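Local structure of Serine/threonine protein phosphatase Stp1 (Streptococcus agalactiae, 2PK0) at residues D224-A229 with D236-A241; N205-T210 with N230-L235; G189-V194 with D219-D224. The protein catalyses the removal of phosphate from phosphoserine and phosphothreonine in proteins, as a magnesium-binding phosphatase of the PP2C family. All coordinates share one frame; numbering follows the deposited sequence.

Contact 1. Residues D224-A229 with D236-A241; sequences DLITLA and DNITVA. With MG (magnesium ion), chain F.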
ATOM      1  N   ASP A 224       4.396   7.861 -15.805  1.00 33.20           N
ATOM      2  CA  ASP A 224       5.458   7.052 -16.408  1.00 33.35           C
ATOM      3  C   ASP A 224       5.614   5.687 -15.770  1.00 29.69           C
ATOM      4  O   ASP A 224       6.001   4.742 -16.430  1.00 32.31           O
ATOM      5  CB  ASP A 224       6.805   7.770 -16.310  1.00 36.09           C
ATOM      6  CG  ASP A 224       6.944   8.906 -17.295  1.00 37.39           C
ATOM      7  OD1 ASP A 224       6.059   9.090 -18.150  1.00 39.42           O
ATOM      8  OD2 ASP A 224       7.962   9.612 -17.216  1.00 39.29           O
ATOM      9  N   LEU A 225       5.329   5.597 -14.481  1.00 29.59           N
ATOM     10  CA  LEU A 225       5.389   4.339 -13.750  1.00 27.77           C
ATOM     11  C   LEU A 225       4.317   3.360 -14.221  1.00 30.83           C
ATOM     12  O   LEU A 225       4.602   2.174 -14.396  1.00 29.30           O
ATOM     13  CB  LEU A 225       5.246   4.578 -12.246  1.00 25.71           C
ATOM     14  CG  LEU A 225       6.444   5.110 -11.455  1.00 24.85           C
ATOM     15  CD1 LEU A 225       6.073   5.268  -9.983  1.00 25.74           C
ATOM     16  CD2 LEU A 225       7.623   4.183 -11.569  1.00 23.34           C
ATOM     17  N   ILE A 226       3.094   3.846 -14.446  1.00 31.16           N
ATOM     18  CA  ILE A 226       2.031   2.928 -14.838  1.00 33.65           C
ATOM     19  C   ILE A 226       2.104   2.576 -16.323  1.00 34.95           C
ATOM     20  O   ILE A 226       1.742   1.460 -16.718  1.00 36.72           O
ATOM     21  CB  ILE A 226       0.592   3.363 -14.353  1.00 35.17           C
ATOM     22  CG1 ILE A 226       0.038   4.516 -15.175  1.00 37.73           C
ATOM     23  CG2 ILE A 226       0.585   3.727 -12.856  1.00 30.49           C
ATOM     24  CD1 ILE A 226      -0.762   4.103 -16.371  1.00 43.00           C
ATOM     25  N   THR A 227       2.579   3.528 -17.133  1.00 36.03           N
ATOM     26  CA  THR A 227       2.800   3.319 -18.567  1.00 33.19           C
ATOM     27  C   THR A 227       3.814   2.205 -18.752  1.00 32.84           C
ATOM     28  O   THR A 227       3.555   1.246 -19.477  1.00 33.02           O
ATOM     29  CB  THR A 227       3.315   4.606 -19.249  1.00 34.82           C
ATOM     30  OG1 THR A 227       2.326   5.633 -19.130  1.00 37.10           O
ATOM     31  CG2 THR A 227       3.617   4.382 -20.734  1.00 32.46           C
ATOM     32  N   LEU A 228       4.940   2.311 -18.045  1.00 31.62           N
ATOM     33  CA  LEU A 228       5.955   1.257 -18.041  1.00 32.79           C
ATOM     34  C   LEU A 228       5.437  -0.087 -17.522  1.00 32.42           C
ATOM     35  O   LEU A 228       5.760  -1.125 -18.085  1.00 33.12           O
ATOM     36  CB  LEU A 228       7.187   1.685 -17.231  1.00 32.58           C
ATOM     37  CG  LEU A 228       8.382   0.736 -17.330  1.00 32.88           C
ATOM     38  CD1 LEU A 228       8.765   0.494 -18.790  1.00 30.80           C
ATOM     39  CD2 LEU A 228       9.567   1.237 -16.524  1.00 33.18           C
ATOM     40  N   ALA A 229       4.616  -0.058 -16.475  1.00 30.92           N
ATOM     41  CA  ALA A 229       4.051  -1.281 -15.940  1.00 29.92           C
ATOM     42  C   ALA A 229       3.116  -1.937 -16.947  1.00 31.10           C
ATOM     43  O   ALA A 229       3.050  -3.161 -17.043  1.00 31.23           O
ATOM     44  CB  ALA A 229       3.355  -1.014 -14.628  1.00 28.19           C
ATOM     45  N   ASP A 236      -2.087  -6.854 -13.959  1.00 29.94           N
ATOM     46  CA  ASP A 236      -2.870  -6.638 -12.761  1.00 30.31           C
ATOM     47  C   ASP A 236      -3.115  -5.147 -12.658  1.00 31.25           C
ATOM     48  O   ASP A 236      -2.475  -4.378 -13.365  1.00 33.90           O
ATOM     49  CB  ASP A 236      -2.110  -7.174 -11.542  1.00 30.21           C
ATOM     50  CG  ASP A 236      -2.941  -7.174 -10.264  1.00 32.40           C
ATOM     51  OD1 ASP A 236      -4.150  -6.855 -10.275  1.00 34.31           O
ATOM     52  OD2 ASP A 236      -2.374  -7.475  -9.198  1.00 34.23           O
ATOM     53  N   ASN A 237      -4.066  -4.756 -11.809  1.00 32.15           N
ATOM     54  CA  ASN A 237      -4.303  -3.359 -11.485  1.00 31.66           C
ATOM     55  C   ASN A 237      -3.058  -2.745 -10.872  1.00 30.65           C
ATOM     56  O   ASN A 237      -2.421  -3.359 -10.027  1.00 31.05           O
ATOM     57  CB  ASN A 237      -5.464  -3.220 -10.503  1.00 30.20           C
ATOM     58  CG  ASN A 237      -6.726  -3.920 -10.965  1.00 29.96           C
ATOM     59  OD1 ASN A 237      -7.450  -4.501 -10.151  1.00 29.86           O
ATOM     60  ND2 ASN A 237      -7.017  -3.846 -12.259  1.00 28.67           N
ATOM     61  N   ILE A 238      -2.698  -1.550 -11.328  1.00 30.16           N
ATOM     62  CA  ILE A 238      -1.519  -0.841 -10.818  1.00 28.37           C
ATOM     63  C   ILE A 238      -1.994   0.383 -10.079  1.00 28.67           C
ATOM     64  O   ILE A 238      -2.858   1.095 -10.580  1.00 30.86           O
ATOM     65  CB  ILE A 238      -0.664  -0.346 -11.956  1.00 25.77           C
ATOM     66  CG1 ILE A 238      -0.657  -1.372 -13.090  1.00 24.74           C
ATOM     67  CG2 ILE A 238       0.701  -0.041 -11.466  1.00 25.34           C
ATOM     68  CD1 ILE A 238      -0.414  -0.760 -14.455  1.00 23.11           C
ATOM     69  N   THR A 239      -1.449   0.636  -8.892  1.00 29.78           N
ATOM     70  CA  THR A 239      -1.928   1.731  -8.048  1.00 30.58           C
ATOM     71  C   THR A 239      -0.777   2.244  -7.217  1.00 31.79           C
ATOM     72  O   THR A 239      -0.128   1.462  -6.538  1.00 33.52           O
ATOM     73  CB  THR A 239      -3.073   1.259  -7.140  1.00 32.24           C
ATOM     74  OG1 THR A 239      -4.233   1.007  -7.949  1.00 35.08           O
ATOM     75  CG2 THR A 239      -3.433   2.312  -6.126  1.00 33.33           C
ATOM     76  N   VAL A 240      -0.478   3.544  -7.318  1.00 30.17           N
ATOM     77  CA  VAL A 240       0.729   4.098  -6.701  1.00 26.02           C
ATOM     78  C   VAL A 240       0.467   5.422  -5.977  1.00 27.13           C
ATOM     79  O   VAL A 240      -0.190   6.319  -6.518  1.00 28.79           O
ATOM     80  CB  VAL A 240       1.886   4.309  -7.744  1.00 23.76           C
ATOM     81  CG1 VAL A 240       3.204   4.595  -7.052  1.00 22.52           C
ATOM     82  CG2 VAL A 240       2.069   3.102  -8.641  1.00 22.71           C
ATOM     83  N   ALA A 241       0.964   5.537  -4.747  1.00 27.03           N
ATOM     84  CA  ALA A 241       1.099   6.840  -4.092  1.00 25.75           C
ATOM     85  C   ALA A 241       2.565   7.222  -4.021  1.00 25.87           C
ATOM     86  O   ALA A 241       3.401   6.443  -3.540  1.00 27.68           O
ATOM     87  CB  ALA A 241       0.522   6.807  -2.708  1.00 24.05           C
TER
HETATM   88 MG    MG F 502      -2.890  -6.814  -7.221  1.00 28.75          MG
HETATM   89  O   HOH W   1      -5.005  -7.312  -7.497  1.00 11.26           O
HETATM   90  O   HOH W   2      -3.498  -4.779  -7.622  1.00 29.17           O
HETATM   91  O   HOH W   3      -2.965  -8.858  -6.534  1.00 23.76           O

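Contact 2. Residues N205-T210 with N230-L235; sequences NADIAT and NHRGGL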
ATOM      1  N   ASN A 205      12.893  -2.788  -8.726  1.00 32.30           N
ATOM      2  CA  ASN A 205      13.125  -1.645  -7.841  1.00 32.12           C
ATOM      3  C   ASN A 205      13.950  -0.537  -8.494  1.00 32.13           C
ATOM      4  O   ASN A 205      13.611   0.653  -8.435  1.00 32.22           O
ATOM      5  CB  ASN A 205      13.815  -2.120  -6.573  1.00 32.45           C
ATOM      6  CG  ASN A 205      12.994  -3.140  -5.812  1.00 35.49           C
ATOM      7  OD1 ASN A 205      11.794  -3.303  -6.065  1.00 38.04           O
ATOM      8  ND2 ASN A 205      13.628  -3.831  -4.871  1.00 31.72           N
ATOM      9  N   ALA A 206      15.021  -0.953  -9.152  1.00 32.69           N
ATOM     10  CA  ALA A 206      15.890  -0.039  -9.855  1.00 32.87           C
ATOM     11  C   ALA A 206      15.178   0.664 -11.022  1.00 35.56           C
ATOM     12  O   ALA A 206      15.423   1.847 -11.253  1.00 35.40           O
ATOM     13  CB  ALA A 206      17.122  -0.755 -10.307  1.00 31.38           C
ATOM     14  N   ASP A 207      14.269  -0.048 -11.707  1.00 37.31           N
ATOM     15  CA  ASP A 207      13.386   0.548 -12.726  1.00 36.91           C
ATOM     16  C   ASP A 207      12.552   1.703 -12.170  1.00 37.20           C
ATOM     17  O   ASP A 207      12.383   2.723 -12.843  1.00 37.59           O
ATOM     18  CB  ASP A 207      12.434  -0.493 -13.335  1.00 40.25           C
ATOM     19  CG  ASP A 207      13.156  -1.549 -14.172  1.00 44.15           C
ATOM     20  OD1 ASP A 207      14.253  -1.266 -14.709  1.00 46.14           O
ATOM     21  OD2 ASP A 207      12.625  -2.675 -14.284  1.00 43.85           O
ATOM     22  N   ILE A 208      12.023   1.524 -10.954  1.00 36.58           N
ATOM     23  CA  ILE A 208      11.195   2.529 -10.277  1.00 33.06           C
ATOM     24  C   ILE A 208      12.082   3.702  -9.926  1.00 33.82           C
ATOM     25  O   ILE A 208      11.738   4.849 -10.214  1.00 34.78           O
ATOM     26  CB  ILE A 208      10.534   1.964  -8.992  1.00 31.89           C
ATOM     27  CG1 ILE A 208       9.585   0.821  -9.339  1.00 30.70           C
ATOM     28  CG2 ILE A 208       9.769   3.038  -8.222  1.00 30.05           C
ATOM     29  CD1 ILE A 208       9.125   0.036  -8.141  1.00 27.46           C
ATOM     30  N   ALA A 209      13.247   3.394  -9.348  1.00 34.31           N
ATOM     31  CA  ALA A 209      14.268   4.404  -9.010  1.00 31.17           C
ATOM     32  C   ALA A 209      14.696   5.238 -10.222  1.00 29.73           C
ATOM     33  O   ALA A 209      14.919   6.437 -10.116  1.00 30.91           O
ATOM     34  CB  ALA A 209      15.466   3.743  -8.376  1.00 27.79           C
ATOM     35  N   THR A 210      14.773   4.592 -11.377  1.00 30.93           N
ATOM     36  CA  THR A 210      15.127   5.245 -12.627  1.00 31.10           C
ATOM     37  C   THR A 210      14.082   6.265 -13.062  1.00 33.68           C
ATOM     38  O   THR A 210      14.434   7.373 -13.477  1.00 37.83           O
ATOM     39  CB  THR A 210      15.349   4.185 -13.713  1.00 31.36           C
ATOM     40  OG1 THR A 210      16.625   3.586 -13.492  1.00 32.86           O
ATOM     41  CG2 THR A 210      15.269   4.764 -15.147  1.00 31.57           C
ATOM     42  N   ASN A 230       2.417  -1.113 -17.714  1.00 32.92           N
ATOM     43  CA  ASN A 230       1.581  -1.615 -18.798  1.00 33.34           C
ATOM     44  C   ASN A 230       2.418  -2.190 -19.941  1.00 34.84           C
ATOM     45  O   ASN A 230       2.076  -3.262 -20.469  1.00 34.50           O
ATOM     46  CB  ASN A 230       0.627  -0.519 -19.297  1.00 31.67           C
ATOM     47  CG  ASN A 230      -0.551  -0.306 -18.361  1.00 31.04           C
ATOM     48  OD1 ASN A 230      -1.077  -1.267 -17.810  1.00 31.95           O
ATOM     49  ND2 ASN A 230      -0.970   0.944 -18.177  1.00 28.32           N
ATOM     50  N   HIS A 231       3.513  -1.501 -20.297  1.00 34.55           N
ATOM     51  CA  HIS A 231       4.407  -1.958 -21.353  1.00 37.25           C
ATOM     52  C   HIS A 231       5.026  -3.286 -20.993  1.00 38.27           C
ATOM     53  O   HIS A 231       5.162  -4.145 -21.840  1.00 43.66           O
ATOM     54  CB  HIS A 231       5.526  -0.957 -21.649  1.00 43.34           C
ATOM     55  CG  HIS A 231       5.127   0.142 -22.588  1.00 46.80           C
ATOM     56  ND1 HIS A 231       4.540  -0.099 -23.813  1.00 49.55           N
ATOM     57  CD2 HIS A 231       5.247   1.487 -22.489  1.00 47.77           C
ATOM     58  CE1 HIS A 231       4.300   1.051 -24.421  1.00 49.15           C
ATOM     59  NE2 HIS A 231       4.717   2.029 -23.637  1.00 49.77           N
ATOM     60  N   ARG A 232       5.373  -3.471 -19.728  1.00 38.59           N
ATOM     61  CA  ARG A 232       5.868  -4.761 -19.253  1.00 36.71           C
ATOM     62  C   ARG A 232       4.813  -5.855 -19.206  1.00 35.62           C
ATOM     63  O   ARG A 232       5.152  -7.019 -19.031  1.00 37.88           O
ATOM     64  CB  ARG A 232       6.482  -4.624 -17.864  1.00 38.27           C
ATOM     65  CG  ARG A 232       7.684  -3.708 -17.805  1.00 40.57           C
ATOM     66  CD  ARG A 232       8.854  -4.224 -18.605  1.00 43.38           C
ATOM     67  NE  ARG A 232       9.980  -3.291 -18.528  1.00 47.51           N
ATOM     68  CZ  ARG A 232      10.879  -3.284 -17.545  1.00 48.21           C
ATOM     69  NH1 ARG A 232      11.871  -2.399 -17.557  1.00 47.76           N
ATOM     70  NH2 ARG A 232      10.786  -4.165 -16.548  1.00 47.80           N
ATOM     71  N   GLY A 233       3.539  -5.506 -19.338  1.00 34.86           N
ATOM     72  CA  GLY A 233       2.498  -6.536 -19.397  1.00 35.30           C
ATOM     73  C   GLY A 233       1.140  -6.105 -18.887  1.00 37.32           C
ATOM     74  O   GLY A 233       0.097  -6.502 -19.449  1.00 38.03           O
ATOM     75  N   GLY A 234       1.155  -5.296 -17.825  1.00 35.36           N
ATOM     76  CA  GLY A 234      -0.066  -4.787 -17.201  1.00 35.14           C
ATOM     77  C   GLY A 234      -1.028  -5.851 -16.679  1.00 34.70           C
ATOM     78  O   GLY A 234      -2.243  -5.637 -16.671  1.00 36.86           O
ATOM     79  N   LEU A 235      -0.498  -6.985 -16.223  1.00 30.63           N
ATOM     80  CA  LEU A 235      -1.326  -8.134 -15.876  1.00 28.71           C
ATOM     81  C   LEU A 235      -2.227  -7.956 -14.672  1.00 29.36           C
ATOM     82  O   LEU A 235      -3.049  -8.815 -14.389  1.00 34.85           O
ATOM     83  CB  LEU A 235      -0.471  -9.370 -15.636  1.00 29.14           C
ATOM     84  CG  LEU A 235       0.476  -9.818 -16.743  1.00 30.41           C
ATOM     85  CD1 LEU A 235       1.112 -11.109 -16.345  1.00 29.20           C
ATOM     86  CD2 LEU A 235      -0.237  -9.982 -18.055  1.00 29.61           C
TER

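Contact 3. Residues G189-V194 with D219-D224; sequences GDYLVV and DDKNQD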
ATOM      1  N   GLY A 189      14.724  15.190  -0.507  1.00 37.54           N
ATOM      2  CA  GLY A 189      14.985  14.536  -1.786  1.00 36.04           C
ATOM      3  C   GLY A 189      14.478  13.106  -1.922  1.00 35.15           C
ATOM      4  O   GLY A 189      14.531  12.538  -3.021  1.00 33.41           O
ATOM      5  N   ASP A 190      13.995  12.527  -0.815  1.00 34.06           N
ATOM      6  CA  ASP A 190      13.447  11.161  -0.801  1.00 33.21           C
ATOM      7  C   ASP A 190      12.149  11.067  -1.588  1.00 33.08           C
ATOM      8  O   ASP A 190      11.474  12.072  -1.821  1.00 33.92           O
ATOM      9  CB  ASP A 190      13.149  10.701   0.632  1.00 35.26           C
ATOM     10  CG  ASP A 190      14.388  10.254   1.396  1.00 36.23           C
ATOM     11  OD1 ASP A 190      15.467  10.116   0.794  1.00 36.70           O
ATOM     12  OD2 ASP A 190      14.280  10.019   2.616  1.00 36.12           O
ATOM     13  N   TYR A 191      11.812   9.854  -2.005  1.00 32.38           N
ATOM     14  CA  TYR A 191      10.497   9.558  -2.550  1.00 30.44           C
ATOM     15  C   TYR A 191       9.967   8.384  -1.756  1.00 30.85           C
ATOM     16  O   TYR A 191      10.585   7.315  -1.751  1.00 30.59           O
ATOM     17  CB  TYR A 191      10.564   9.137  -4.022  1.00 31.71           C
ATOM     18  CG  TYR A 191      11.044  10.198  -5.004  1.00 31.48           C
ATOM     19  CD1 TYR A 191      10.148  11.038  -5.642  1.00 29.87           C
ATOM     20  CD2 TYR A 191      12.392  10.333  -5.307  1.00 32.86           C
ATOM     21  CE1 TYR A 191      10.571  11.993  -6.529  1.00 30.04           C
ATOM     22  CE2 TYR A 191      12.833  11.291  -6.204  1.00 32.15           C
ATOM     23  CZ  TYR A 191      11.917  12.124  -6.805  1.00 32.18           C
ATOM     24  OH  TYR A 191      12.351  13.082  -7.693  1.00 31.39           O
ATOM     25  N   LEU A 192       8.852   8.578  -1.061  1.00 28.52           N
ATOM     26  CA  LEU A 192       8.110   7.453  -0.525  1.00 25.59           C
ATOM     27  C   LEU A 192       7.351   6.876  -1.696  1.00 26.38           C
ATOM     28  O   LEU A 192       6.728   7.628  -2.463  1.00 25.26           O
ATOM     29  CB  LEU A 192       7.104   7.893   0.545  1.00 26.44           C
ATOM     30  CG  LEU A 192       6.430   6.745   1.315  1.00 25.53           C
ATOM     31  CD1 LEU A 192       7.463   5.906   2.062  1.00 21.00           C
ATOM     32  CD2 LEU A 192       5.395   7.281   2.259  1.00 24.93           C
ATOM     33  N   VAL A 193       7.401   5.549  -1.849  1.00 23.89           N
ATOM     34  CA  VAL A 193       6.683   4.889  -2.914  1.00 22.92           C
ATOM     35  C   VAL A 193       5.731   3.849  -2.329  1.00 25.84           C
ATOM     36  O   VAL A 193       6.146   2.808  -1.847  1.00 27.30           O
ATOM     37  CB  VAL A 193       7.642   4.218  -3.912  1.00 23.30           C
ATOM     38  CG1 VAL A 193       6.863   3.613  -5.111  1.00 23.75           C
ATOM     39  CG2 VAL A 193       8.686   5.201  -4.408  1.00 21.25           C
ATOM     40  N   VAL A 194       4.442   4.140  -2.363  1.00 25.99           N
ATOM     41  CA  VAL A 194       3.460   3.193  -1.876  1.00 24.74           C
ATOM     42  C   VAL A 194       2.751   2.580  -3.085  1.00 26.35           C
ATOM     43  O   VAL A 194       2.196   3.302  -3.909  1.00 24.69           O
ATOM     44  CB  VAL A 194       2.436   3.891  -0.946  1.00 23.46           C
ATOM     45  CG1 VAL A 194       1.490   2.873  -0.354  1.00 20.45           C
ATOM     46  CG2 VAL A 194       3.143   4.654   0.170  1.00 19.89           C
ATOM     47  N   ASP A 219       3.511  14.041 -10.656  1.00 31.40           N
ATOM     48  CA  ASP A 219       2.388  13.580 -11.460  1.00 34.63           C
ATOM     49  C   ASP A 219       2.799  12.942 -12.813  1.00 37.50           C
ATOM     50  O   ASP A 219       2.232  11.903 -13.189  1.00 38.88           O
ATOM     51  CB  ASP A 219       1.367  14.715 -11.680  1.00 35.46           C
ATOM     52  CG  ASP A 219       0.435  14.950 -10.472  1.00 35.96           C
ATOM     53  OD1 ASP A 219       0.517  14.230  -9.461  1.00 36.73           O
ATOM     54  OD2 ASP A 219      -0.403  15.872 -10.531  1.00 36.82           O
ATOM     55  N   ASP A 220       3.772  13.535 -13.528  1.00 36.92           N
ATOM     56  CA  ASP A 220       4.272  12.935 -14.787  1.00 37.48           C
ATOM     57  C   ASP A 220       5.045  11.641 -14.524  1.00 37.68           C
ATOM     58  O   ASP A 220       4.989  10.703 -15.331  1.00 39.85           O
ATOM     59  CB  ASP A 220       5.184  13.880 -15.590  1.00 39.21           C
ATOM     60  CG  ASP A 220       4.417  14.931 -16.405  1.00 41.30           C
ATOM     61  OD1 ASP A 220       3.169  14.962 -16.351  1.00 41.80           O
ATOM     62  OD2 ASP A 220       5.083  15.742 -17.103  1.00 42.05           O
ATOM     63  N   LYS A 221       5.780  11.607 -13.411  1.00 35.09           N
ATOM     64  CA  LYS A 221       6.555  10.432 -13.032  1.00 33.56           C
ATOM     65  C   LYS A 221       5.648   9.256 -12.681  1.00 35.36           C
ATOM     66  O   LYS A 221       5.939   8.114 -13.045  1.00 35.37           O
ATOM     67  CB  LYS A 221       7.484  10.748 -11.858  1.00 32.76           C
ATOM     68  CG  LYS A 221       8.769  11.491 -12.228  1.00 30.63           C
ATOM     69  CD  LYS A 221       9.250  12.333 -11.049  1.00 31.19           C
ATOM     70  CE  LYS A 221      10.636  12.902 -11.281  1.00 30.90           C
ATOM     71  NZ  LYS A 221      11.211  13.388 -10.000  1.00 30.36           N
ATOM     72  N   ASN A 222       4.541   9.547 -11.996  1.00 34.35           N
ATOM     73  CA  ASN A 222       3.580   8.532 -11.620  1.00 32.46           C
ATOM     74  C   ASN A 222       2.926   7.960 -12.866  1.00 33.10           C
ATOM     75  O   ASN A 222       2.705   6.755 -12.950  1.00 36.95           O
ATOM     76  CB  ASN A 222       2.528   9.131 -10.691  1.00 34.46           C
ATOM     77  CG  ASN A 222       2.076   8.165  -9.591  1.00 34.52           C
ATOM     78  OD1 ASN A 222       2.188   6.941  -9.719  1.00 33.98           O
ATOM     79  ND2 ASN A 222       1.551   8.727  -8.503  1.00 32.51           N
ATOM     80  N   GLN A 223       2.651   8.824 -13.841  1.00 33.10           N
ATOM     81  CA  GLN A 223       2.120   8.408 -15.143  1.00 33.18           C
ATOM     82  C   GLN A 223       3.114   7.514 -15.880  1.00 33.80           C
ATOM     83  O   GLN A 223       2.731   6.508 -16.464  1.00 36.85           O
ATOM     84  CB  GLN A 223       1.725   9.631 -15.997  1.00 33.57           C
ATOM     85  CG  GLN A 223       0.943   9.304 -17.273  1.00 35.15           C
ATOM     86  CD  GLN A 223      -0.200   8.317 -17.029  1.00 38.94           C
ATOM     87  OE1 GLN A 223      -0.133   7.145 -17.443  1.00 35.48           O
ATOM     88  NE2 GLN A 223      -1.254   8.785 -16.334  1.00 38.82           N
ATOM     89  N   ASP A 224       4.396   7.861 -15.805  1.00 33.20           N
ATOM     90  CA  ASP A 224       5.458   7.052 -16.408  1.00 33.35           C
ATOM     91  C   ASP A 224       5.614   5.687 -15.770  1.00 29.69           C
ATOM     92  O   ASP A 224       6.001   4.742 -16.430  1.00 32.31           O
ATOM     93  CB  ASP A 224       6.805   7.770 -16.310  1.00 36.09           C
ATOM     94  CG  ASP A 224       6.944   8.906 -17.295  1.00 37.39           C
ATOM     95  OD1 ASP A 224       6.059   9.090 -18.150  1.00 39.42           O
ATOM     96  OD2 ASP A 224       7.962   9.612 -17.216  1.00 39.29           O
TER

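Contact 1. Residues D224-A229 with D236-A241
Ile-226 and Ala-229 of helix 218-231 rest on Ile-238, and Leu-225 of the same helix on Val-240, in the alpha-beta-beta-alpha sandwich of the PP2C fold. The helix covers the outer face of the sheet containing strand 238-245. Its short segment runs nearly antiparallel to the strand, at 157°, with the axes 9.2 Å apart. Ile-238 carries the largest share of the interface and does so with both branches. Its CG2 meets CG2 of Ile-226 at 4.0 Å, the two side chains crossing at a slant. The longer branch reaches further along the helix, where CD1 lies 3.8 Å from Ala-229 CB and also 3.8 Å from Ile-226 O, so the methyl sits between residues three apart on the helix. In Ile-226, CG1 sits between the backbone N and the carbonyl carbon (chi1 75°), which leaves CG2 as the branch that faces Ile-238. Leu-225 and Val-240 meet at about a right angle, and only the ends of their branches touch, CD1 of Leu-225 to CG1 of Val-240 at 4.2 Å. All five of these residues are buried, and the side chains that meet are all apolar. Residue alternation along the strand supports the sandwich assignment: Ile-238 and Val-240 face the helix, whereas Thr-239 and Ala-241 touch Ile-25 of the other sheet. Just before the strand, the chain enters the metal site, where Asp-41 and Asp-197 also bind the magnesium ion. Water 2, a ligand of this ion, lies within hydrogen-bonding distance of Asn-237 O. The Asp-236 carboxylate divides its work: OD2 binds magnesium at 2.1 Å, while OD1 accepts a hydrogen bond from the metal-bound water 1 at 2.9 Å.

Contact 2. Residues N205-T210 with N230-L235
The backbones of Asp-207 and Arg-232 stand well apart, their CA atoms 11.3 Å from each other although they are the nearest pair between the segments, so the gap is bridged by side chains alone. Arg-232 bends at its second torsion (chi2 -65°) and then reaches out to present the edge of its guanidinium to Asp-207. Both terminal nitrogens converge on a single oxygen: NH2 donates to Asp-207 OD2 at 3.3 Å, and NH1 adds a weak bond to that same OD2 at 3.4 Å. Sharing OD2 makes this salt bridge forked. The two planes lie 87° apart, so the groups do not pair side by side in one plane, and NH2 approaches OD2 from above the carboxylate. OD2 also accepts from Ser-204 N, a bond from the main chain of the residue just before the helix and the aspartate's stronger polar link. Gly-233, with a phi of 152°, makes the Schellman motif at the C-terminal end of helix 218-231. At the surface, the bridge thus links helix 205-212 to the C-terminal end of helix 218-231, while Arg-232 also touches Met-202 in the loop between helices 197-200 and 205-212.

Contact 3. Residues G189-V194 with D219-D224
Tyr-191 and Lys-221 join strand 191-195 to helix 218-231 on the outer side of a sheet in the PP2C beta-sandwich, and they are the pair that touches between these segments. Their CA atoms are 11.2 Å apart, so two long side chains must span the distance, and these cross at about a right angle. The first kind of interaction is polar. Lys-221 is extended beyond CG, with chi3 at 170°, which carries its amino group across to the phenol, where NZ lies 2.6 Å from Tyr-191 OH. The clearer hold on the ammonium comes from elsewhere: NZ donates to Leu-212 O, at the end of helix 205-212, and weakly to Gln-214 O in the following loop. Two main-chain carbonyls therefore help to satisfy a charge that is buried, and would probably stabilise it. The second kind is apolar and aromatic. Tyr-191 touches Leu-212 and Val-129, and its ring meets that of Tyr-244, with the planes inclined at about 35°. Thus the phenol is placed among strands 125-130 and 238-245 and the end of helix 205-212. Backbone pairing with Val-129 fixes Tyr-191 within the sheet. By contrast, the backbone of the helix stays clear of the strand, and just 73 Å² is buried between the segments, counting both sides. The atoms that meet are all at the ends of the two side chains: apart from NZ, the lysine brings its CE to 4.0 Å from Tyr-191 OH.

In the fold
Helix 218-231 takes part in all three contacts. Contact 1 is the core one: its meeting side chains are apolar and wholly buried, and it covers 213 Å², about three times the area of either other contact. Contact 3 lies earlier on the same helix and reaches the neighbouring strand of the same sheet, Val-194 O accepting a probable hydrogen bond from Ala-241 N; it is partly buried and relies on a lysine held by carbonyls. Contact 2, at the surface, uses opposite charges to join the helix end to helix 205-212. Ile-208, next to Asp-207 on that helix, packs its CG2 on Leu-225 of contact 1 and Val-193 of contact 3. Only contact 1 includes a magnesium ligand.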